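Local coordinates for protein chitinase (Chromobacterium violaceum, PDB 4TXG) that probably binds chitin and hydrolyses its glycosidic bonds, as a family GH18 chitinase, at residues A[183-188]-A[389-394]; A[767-772]-A[781-786]; A[221-224]-A[229-232]. One frame throughout, in Å; residues are numbered along the deposited sequence.

Contact 1. Residues A[183-188]-A[389-394]; sequences LTHINY and LDFVNV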
loop_
_atom_site.group_PDB
_atom_site.type_symbol
_atom_site.label_atom_id
_atom_site.label_comp_id
_atom_site.label_asym_id
_atom_site.label_seq_id
_atom_site.Cartn_x
_atom_site.Cartn_y
_atom_site.Cartn_z
ATOM N N LEU A 183 16.171 8.389 -5.917
ATOM C CA LEU A 183 15.234 7.713 -5.012
ATOM C C LEU A 183 15.399 8.154 -3.557
ATOM O O LEU A 183 16.405 8.766 -3.188
ATOM C CB LEU A 183 15.428 6.188 -5.072
ATOM C CG LEU A 183 15.270 5.424 -6.378
ATOM C CD1 LEU A 183 15.543 3.965 -6.148
ATOM C CD2 LEU A 183 13.867 5.606 -6.921
ATOM N N THR A 184 14.419 7.833 -2.720
ATOM C CA THR A 184 14.587 8.057 -1.286
ATOM C C THR A 184 14.606 6.743 -0.493
ATOM O O THR A 184 15.259 6.656 0.555
ATOM C CB THR A 184 13.481 8.971 -0.712
ATOM O OG1 THR A 184 12.198 8.345 -0.864
ATOM C CG2 THR A 184 13.485 10.331 -1.418
ATOM N N HIS A 185 13.883 5.739 -0.992
ATOM C CA HIS A 185 13.768 4.433 -0.343
ATOM C C HIS A 185 13.783 3.309 -1.375
ATOM O O HIS A 185 13.235 3.448 -2.467
ATOM C CB HIS A 185 12.470 4.307 0.467
ATOM C CG HIS A 185 12.316 5.318 1.561
ATOM N ND1 HIS A 185 12.035 6.644 1.317
ATOM C CD2 HIS A 185 12.359 5.185 2.909
ATOM C CE1 HIS A 185 11.941 7.293 2.466
ATOM N NE2 HIS A 185 12.128 6.430 3.447
ATOM N N ILE A 186 14.396 2.190 -1.008
ATOM C CA ILE A 186 14.352 0.975 -1.821
ATOM C C ILE A 186 13.827 -0.174 -0.981
ATOM O O ILE A 186 14.344 -0.444 0.103
ATOM C CB ILE A 186 15.733 0.594 -2.352
ATOM C CG1 ILE A 186 16.311 1.718 -3.217
ATOM C CG2 ILE A 186 15.671 -0.747 -3.110
ATOM C CD1 ILE A 186 17.836 1.612 -3.383
ATOM N N ASN A 187 12.801 -0.842 -1.492
ATOM C CA ASN A 187 12.235 -2.016 -0.841
ATOM C C ASN A 187 12.705 -3.273 -1.553
ATOM O O ASN A 187 12.483 -3.421 -2.753
ATOM C CB ASN A 187 10.708 -1.977 -0.867
ATOM C CG ASN A 187 10.117 -0.924 0.049
ATOM O OD1 ASN A 187 10.782 -0.400 0.937
ATOM N ND2 ASN A 187 8.837 -0.625 -0.161
ATOM N N TYR A 188 13.329 -4.186 -0.817
ATOM C CA TYR A 188 13.782 -5.444 -1.397
ATOM C C TYR A 188 12.692 -6.503 -1.316
ATOM O O TYR A 188 12.219 -6.829 -0.223
ATOM C CB TYR A 188 15.038 -5.927 -0.666
ATOM C CG TYR A 188 15.622 -7.217 -1.190
ATOM C CD1 TYR A 188 15.126 -8.456 -0.781
ATOM C CD2 TYR A 188 16.693 -7.194 -2.079
ATOM C CE1 TYR A 188 15.686 -9.647 -1.248
ATOM C CE2 TYR A 188 17.243 -8.364 -2.557
ATOM C CZ TYR A 188 16.741 -9.586 -2.139
ATOM O OH TYR A 188 17.311 -10.746 -2.609
ATOM N N LEU A 389 2.692 2.424 12.038
ATOM C CA LEU A 389 3.475 2.445 10.813
ATOM C C LEU A 389 4.103 3.803 10.535
ATOM O O LEU A 389 3.418 4.833 10.522
ATOM C CB LEU A 389 2.597 2.041 9.622
ATOM C CG LEU A 389 1.969 0.661 9.771
ATOM C CD1 LEU A 389 0.962 0.400 8.651
ATOM C CD2 LEU A 389 3.064 -0.399 9.764
ATOM N N ASP A 390 5.408 3.811 10.306
ATOM C CA ASP A 390 6.060 5.052 9.905
ATOM C C ASP A 390 5.401 5.632 8.663
ATOM O O ASP A 390 5.182 6.840 8.578
ATOM C CB ASP A 390 7.540 4.818 9.661
ATOM C CG ASP A 390 8.292 4.615 10.945
ATOM O OD1 ASP A 390 8.755 5.624 11.523
ATOM O OD2 ASP A 390 8.382 3.458 11.399
ATOM N N PHE A 391 5.091 4.770 7.698
ATOM C CA PHE A 391 4.244 5.172 6.582
ATOM C C PHE A 391 3.691 3.955 5.868
ATOM O O PHE A 391 4.137 2.828 6.113
ATOM C CB PHE A 391 4.988 6.104 5.593
ATOM C CG PHE A 391 6.268 5.543 5.017
ATOM C CD1 PHE A 391 6.241 4.671 3.939
ATOM C CD2 PHE A 391 7.502 5.955 5.507
ATOM C CE1 PHE A 391 7.420 4.189 3.373
ATOM C CE2 PHE A 391 8.693 5.462 4.958
ATOM C CZ PHE A 391 8.647 4.584 3.886
ATOM N N VAL A 392 2.695 4.176 5.013
ATOM C CA VAL A 392 2.161 3.089 4.203
ATOM C C VAL A 392 2.484 3.322 2.740
ATOM O O VAL A 392 2.624 4.452 2.306
ATOM C CB VAL A 392 0.628 2.925 4.362
ATOM C CG1 VAL A 392 0.296 2.512 5.795
ATOM C CG2 VAL A 392 -0.125 4.193 3.976
ATOM N N ASN A 393 2.621 2.223 2.004
ATOM C CA ASN A 393 2.751 2.244 0.555
ATOM C C ASN A 393 1.476 1.665 -0.007
ATOM O O ASN A 393 1.257 0.452 0.074
ATOM C CB ASN A 393 3.963 1.427 0.108
ATOM C CG ASN A 393 5.260 1.980 0.657
ATOM O OD1 ASN A 393 5.486 3.186 0.613
ATOM N ND2 ASN A 393 6.093 1.114 1.212
ATOM N N VAL A 394 0.621 2.523 -0.551
ATOM C CA VAL A 394 -0.705 2.072 -0.957
ATOM C C VAL A 394 -0.617 1.418 -2.331
ATOM O O VAL A 394 -0.107 2.024 -3.273
ATOM C CB VAL A 394 -1.721 3.235 -0.996
ATOM C CG1 VAL A 394 -3.085 2.708 -1.461
ATOM C CG2 VAL A 394 -1.819 3.914 0.384
HETATM O O HOH W 1 8.797 1.104 2.405
#

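Contact 2. Residues A[767-772]-A[781-786]; sequences SHYTVG and RDEAPY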
loop_
_atom_site.group_PDB
_atom_site.type_symbol
_atom_site.label_atom_id
_atom_site.label_comp_id
_atom_site.label_asym_id
_atom_site.label_seq_id
_atom_site.Cartn_x
_atom_site.Cartn_y
_atom_site.Cartn_z
ATOM N N SER A 767 -10.475 10.306 13.213
ATOM C CA SER A 767 -9.417 11.068 13.874
ATOM C C SER A 767 -9.878 12.488 14.152
ATOM O O SER A 767 -10.962 12.887 13.733
ATOM C CB SER A 767 -8.147 11.091 13.016
ATOM O OG SER A 767 -8.405 11.743 11.782
ATOM N N HIS A 768 -9.047 13.226 14.880
ATOM C CA HIS A 768 -9.269 14.651 15.160
ATOM C C HIS A 768 -10.537 14.868 15.978
ATOM O O HIS A 768 -11.432 15.638 15.606
ATOM C CB HIS A 768 -9.310 15.447 13.858
ATOM C CG HIS A 768 -8.145 15.175 12.962
ATOM N ND1 HIS A 768 -8.223 15.243 11.588
ATOM C CD2 HIS A 768 -6.871 14.797 13.245
ATOM C CE1 HIS A 768 -7.049 14.945 11.062
ATOM N NE2 HIS A 768 -6.210 14.669 12.049
ATOM N N TYR A 769 -10.580 14.191 17.121
ATOM C CA TYR A 769 -11.717 14.261 18.031
ATOM C C TYR A 769 -11.733 15.541 18.846
ATOM O O TYR A 769 -10.686 16.027 19.280
ATOM C CB TYR A 769 -11.702 13.063 18.991
ATOM C CG TYR A 769 -11.917 11.725 18.323
ATOM C CD1 TYR A 769 -10.842 10.989 17.834
ATOM C CD2 TYR A 769 -13.193 11.191 18.206
ATOM C CE1 TYR A 769 -11.043 9.762 17.222
ATOM C CE2 TYR A 769 -13.401 9.977 17.595
ATOM C CZ TYR A 769 -12.321 9.264 17.111
ATOM O OH TYR A 769 -12.532 8.044 16.507
ATOM N N THR A 770 -12.923 16.088 19.061
ATOM C CA THR A 770 -13.071 17.137 20.070
ATOM C C THR A 770 -14.253 16.852 20.972
ATOM O O THR A 770 -15.219 16.183 20.579
ATOM C CB THR A 770 -13.256 18.544 19.454
ATOM O OG1 THR A 770 -14.362 18.544 18.544
ATOM C CG2 THR A 770 -11.990 18.998 18.733
ATOM N N VAL A 771 -14.168 17.372 22.190
ATOM C CA VAL A 771 -15.256 17.267 23.150
ATOM C C VAL A 771 -15.718 18.675 23.498
ATOM O O VAL A 771 -14.924 19.490 23.973
ATOM C CB VAL A 771 -14.821 16.509 24.420
ATOM C CG1 VAL A 771 -15.971 16.457 25.434
ATOM C CG2 VAL A 771 -14.350 15.098 24.054
ATOM N N GLY A 772 -16.990 18.963 23.234
ATOM C CA GLY A 772 -17.554 20.267 23.522
ATOM C C GLY A 772 -18.280 20.206 24.848
ATOM O O GLY A 772 -19.352 19.610 24.961
ATOM N N ARG A 781 -6.881 13.478 24.997
ATOM C CA ARG A 781 -5.512 13.171 25.388
ATOM C C ARG A 781 -4.887 12.079 24.518
ATOM O O ARG A 781 -3.669 12.047 24.352
ATOM C CB ARG A 781 -5.454 12.744 26.858
ATOM C CG ARG A 781 -5.868 13.804 27.864
ATOM C CD ARG A 781 -5.107 13.597 29.172
ATOM N NE ARG A 781 -3.689 13.893 29.000
ATOM C CZ ARG A 781 -2.723 13.446 29.797
ATOM N NH1 ARG A 781 -3.017 12.665 30.834
ATOM N NH2 ARG A 781 -1.460 13.776 29.555
ATOM N N ASP A 782 -5.710 11.193 23.960
ATOM C CA ASP A 782 -5.186 10.134 23.083
ATOM C C ASP A 782 -4.500 10.711 21.847
ATOM O O ASP A 782 -3.617 10.071 21.266
ATOM C CB ASP A 782 -6.298 9.176 22.648
ATOM C CG ASP A 782 -6.700 8.211 23.745
ATOM O OD1 ASP A 782 -5.912 8.038 24.698
ATOM O OD2 ASP A 782 -7.803 7.629 23.656
ATOM N N GLU A 783 -4.908 11.916 21.448
ATOM C CA GLU A 783 -4.332 12.567 20.273
ATOM C C GLU A 783 -3.460 13.756 20.626
ATOM O O GLU A 783 -2.616 14.173 19.834
ATOM C CB GLU A 783 -5.435 13.033 19.321
ATOM C CG GLU A 783 -6.249 11.893 18.747
ATOM C CD GLU A 783 -7.251 12.360 17.713
ATOM O OE1 GLU A 783 -8.023 13.298 18.015
ATOM O OE2 GLU A 783 -7.256 11.787 16.601
ATOM N N ALA A 784 -3.682 14.315 21.810
ATOM C CA ALA A 784 -2.990 15.529 22.222
ATOM C C ALA A 784 -2.469 15.381 23.652
ATOM O O ALA A 784 -2.940 16.058 24.568
ATOM C CB ALA A 784 -3.931 16.739 22.104
ATOM N N PRO A 785 -1.472 14.501 23.841
ATOM C CA PRO A 785 -1.019 14.107 25.180
ATOM C C PRO A 785 -0.255 15.189 25.945
ATOM O O PRO A 785 -0.079 15.047 27.157
ATOM C CB PRO A 785 -0.109 12.913 24.889
ATOM C CG PRO A 785 0.431 13.188 23.530
ATOM C CD PRO A 785 -0.708 13.812 22.781
ATOM N N TYR A 786 0.178 16.252 25.273
ATOM C CA TYR A 786 0.950 17.288 25.949
ATOM C C TYR A 786 0.153 18.549 26.294
ATOM O O TYR A 786 0.677 19.450 26.949
ATOM C CB TYR A 786 2.159 17.682 25.107
ATOM C CG TYR A 786 3.085 16.544 24.764
ATOM C CD1 TYR A 786 3.907 15.975 25.727
ATOM C CD2 TYR A 786 3.158 16.054 23.461
ATOM C CE1 TYR A 786 4.771 14.937 25.404
ATOM C CE2 TYR A 786 4.020 15.021 23.130
ATOM C CZ TYR A 786 4.823 14.465 24.106
ATOM O OH TYR A 786 5.682 13.433 23.785
HETATM O O HOH W 2 -8.085 15.476 19.659
#

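Contact 3. Residues A[221-224]-A[229-232]; sequences AEMD and YKGH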
loop_
_atom_site.group_PDB
_atom_site.type_symbol
_atom_site.label_atom_id
_atom_site.label_comp_id
_atom_site.label_asym_id
_atom_site.label_seq_id
_atom_site.Cartn_x
_atom_site.Cartn_y
_atom_site.Cartn_z
ATOM N N ALA A 221 29.036 -4.074 -10.346
ATOM C CA ALA A 221 28.426 -5.121 -9.519
ATOM C C ALA A 221 29.462 -5.902 -8.707
ATOM O O ALA A 221 29.171 -6.987 -8.202
ATOM C CB ALA A 221 27.616 -6.079 -10.388
ATOM N N GLU A 222 30.666 -5.347 -8.594
ATOM C CA GLU A 222 31.752 -6.009 -7.879
ATOM C C GLU A 222 31.440 -6.142 -6.389
ATOM O O GLU A 222 30.900 -5.220 -5.769
ATOM C CB GLU A 222 33.075 -5.253 -8.072
ATOM C CG GLU A 222 33.536 -5.136 -9.527
ATOM C CD GLU A 222 32.950 -3.927 -10.260
ATOM O OE1 GLU A 222 32.111 -3.200 -9.682
ATOM O OE2 GLU A 222 33.339 -3.700 -11.424
ATOM N N MET A 223 31.796 -7.293 -5.828
ATOM C CA MET A 223 31.536 -7.584 -4.420
ATOM C C MET A 223 32.546 -6.891 -3.518
ATOM O O MET A 223 33.726 -6.797 -3.851
ATOM C CB MET A 223 31.571 -9.098 -4.173
ATOM C CG MET A 223 30.433 -9.857 -4.852
ATOM S SD MET A 223 28.839 -9.498 -4.093
ATOM C CE MET A 223 27.861 -9.006 -5.515
ATOM N N ASP A 224 32.063 -6.387 -2.390
ATOM C CA ASP A 224 32.921 -5.896 -1.315
ATOM C C ASP A 224 33.366 -7.105 -0.498
ATOM O O ASP A 224 32.551 -7.745 0.163
ATOM C CB ASP A 224 32.156 -4.883 -0.446
ATOM C CG ASP A 224 32.966 -4.355 0.742
ATOM O OD1 ASP A 224 34.058 -4.874 1.054
ATOM O OD2 ASP A 224 32.484 -3.396 1.387
ATOM N N TYR A 229 28.750 -11.437 3.440
ATOM C CA TYR A 229 27.695 -11.891 2.543
ATOM C C TYR A 229 27.997 -11.353 1.162
ATOM O O TYR A 229 28.666 -10.328 1.025
ATOM C CB TYR A 229 26.307 -11.424 2.996
ATOM C CG TYR A 229 26.211 -9.970 3.402
ATOM C CD1 TYR A 229 26.444 -9.582 4.720
ATOM C CD2 TYR A 229 25.858 -8.987 2.476
ATOM C CE1 TYR A 229 26.348 -8.253 5.105
ATOM C CE2 TYR A 229 25.761 -7.648 2.851
ATOM C CZ TYR A 229 26.003 -7.291 4.168
ATOM O OH TYR A 229 25.905 -5.969 4.549
ATOM N N LYS A 230 27.505 -12.047 0.141
ATOM C CA LYS A 230 27.624 -11.563 -1.226
ATOM C C LYS A 230 26.237 -11.147 -1.717
ATOM O O LYS A 230 25.465 -10.571 -0.953
ATOM C CB LYS A 230 28.249 -12.633 -2.122
ATOM C CG LYS A 230 29.693 -12.948 -1.734
ATOM C CD LYS A 230 30.373 -13.882 -2.725
ATOM C CE LYS A 230 29.733 -15.254 -2.728
ATOM N NZ LYS A 230 30.570 -16.241 -3.484
ATOM N N GLY A 231 25.935 -11.407 -2.982
ATOM C CA GLY A 231 24.588 -11.207 -3.501
ATOM C C GLY A 231 24.091 -9.772 -3.586
ATOM O O GLY A 231 24.874 -8.816 -3.504
ATOM N N HIS A 232 22.778 -9.624 -3.787
ATOM C CA HIS A 232 22.154 -8.300 -3.830
ATOM C C HIS A 232 22.498 -7.473 -2.590
ATOM O O HIS A 232 22.707 -6.263 -2.680
ATOM C CB HIS A 232 20.625 -8.397 -3.913
ATOM C CG HIS A 232 20.096 -9.038 -5.165
ATOM N ND1 HIS A 232 20.462 -8.639 -6.431
ATOM C CD2 HIS A 232 19.178 -10.020 -5.325
ATOM C CE1 HIS A 232 19.810 -9.369 -7.324
ATOM N NE2 HIS A 232 19.016 -10.201 -6.680
#

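Contact 1. Residues A[183-188]-A[389-394]
H185 and F391 meet inside the GH18 barrel as a T-shaped aromatic pair. The edge of F391 points at one face of the H185 ring. The ring centroids of H185 and F391 are 5.3 Å apart and the planes stand at 80°. The touching edge is the far end of the phenyl ring. CE2 of F391 lies 3.9 Å from NE2 of H185, and F391 CZ sits above the imidazole, shifted toward its rim. F391 reaches there with CG between its backbone N and carbonyl carbon (chi1 57°). The imidazole is fixed in rotation by bonds at both nitrogens. T184 OG1 lies in the ring plane, 2.8 Å from H185 ND1, and NE2 is hydrogen-bonded to E146.

One layer along, the packing is looser and a water replaces direct contact. N187 and N393 approach from opposite directions with their amide planes 53° apart. Their nearest atoms are two N-H donors: ND2 of N187 and ND2 of N393 are 3.5 Å apart, which makes no bond between them. The water joins the amides instead. It donates to N187 OD1 at 2.9 Å and accepts from N393 ND2 at 3.0 Å. This gives two buried polar groups a partner in a core where the backbones are far apart; CA of N187 and CA of N393 are separated by 10.5 Å.

The strands 185-193 and 391-395 face each other across the eight-stranded parallel barrel of a TIM fold. The contact lies toward the N-terminal ends of both strands, inside the barrel. Strands 155-161 and 457-462 pack around it through I157 and N458, and strand 247-253 adds L249 and S251 beside N187.

Contact 2. Residues A[767-772]-A[781-786]
In the C-terminal chitinase C region, strand 767-773 pairs antiparallel with strand 776-780 in a beta-hairpin, and E783 in the loop that follows folds back to hold two successive backbone N-H groups of the first strand. OE2 of E783 accepts from H768 N at 2.9 Å through its syn lone pair. OE1 of E783 accepts from Y769 N, also at 2.9 Å, on its syn side and 17° out of the carboxylate plane. H768 has a left-handed backbone conformation (phi 63°), a local break from the extended strand beside the carboxylate. The E783 side chain is extended beyond CG and reaches across to the strand. The Y769 ring offers its edge: CD1 of Y769 is 3.6 Å from OE1 of E783. The Y769 ring is buried and stacks with F661. The H768 imidazole points elsewhere and bonds through ND1 to D698. A water donates to E783 OE1 at 2.7 Å and to Y769 O at 2.7 Å. Both carboxylate oxygens accept N-H groups, and OE1 also accepts from the water; this is consistent with an ionised carboxylate stabilised by backbone N-H groups.

Contact 3. Residues A[221-224]-A[229-232]
The flat group at the centre of this contact is the peptide between K230 and G231, and the sulfur of M223 sits over one of its faces, displaced toward the edge formed by K230 CA and G231 N. SD of M223 is 3.6 Å from N of G231. The aromatic rings nearby turn to other partners. Y229 meets Y304 edge-to-face, and H232 meets F160 in the same way. The contact belongs to the loop that leads into helix 231-242 of the TIM barrel: the chain turns back after segment 221-224, so the residues entering the helix come to lie against M223.

M223 carries the contact alone from its side. Its chain turns at the CB-CG bond (chi2 -69°), which folds the thioether over the K230-G231 backbone. The sulfur also touches the aliphatic base of the lysine, with M223 SD 3.7 Å from K230 CB. The rest of that chain leads away toward the exposed side. G231 has a positive phi (67°) and presents only backbone to the methionine. D224 ties the same loop to the helix through a salt bridge with R241. The methyl carbon completes the packing: CE of M223 lies 3.6 Å from O of G231.

From the N terminus, contact 1 opens at 183-188 on the second barrel strand. Contact 3 follows, with 221-224 and 229-232 closing a short loop of four intervening residues ahead of helix 231-242. It is nested within the loop of 200 residues that contact 1 closes when 389-394 arrives across the barrel. The two touch where Y188 OH packs 3.4 Å from H232 CD2, joining the barrel strand to the N-terminal part of helix 231-242. Contact 2 comes later, in series with both, and closes a loop of eight residues in the C-terminal beta region. Its centre is about 28 Å from that of contact 1 and about 50 Å from that of contact 3.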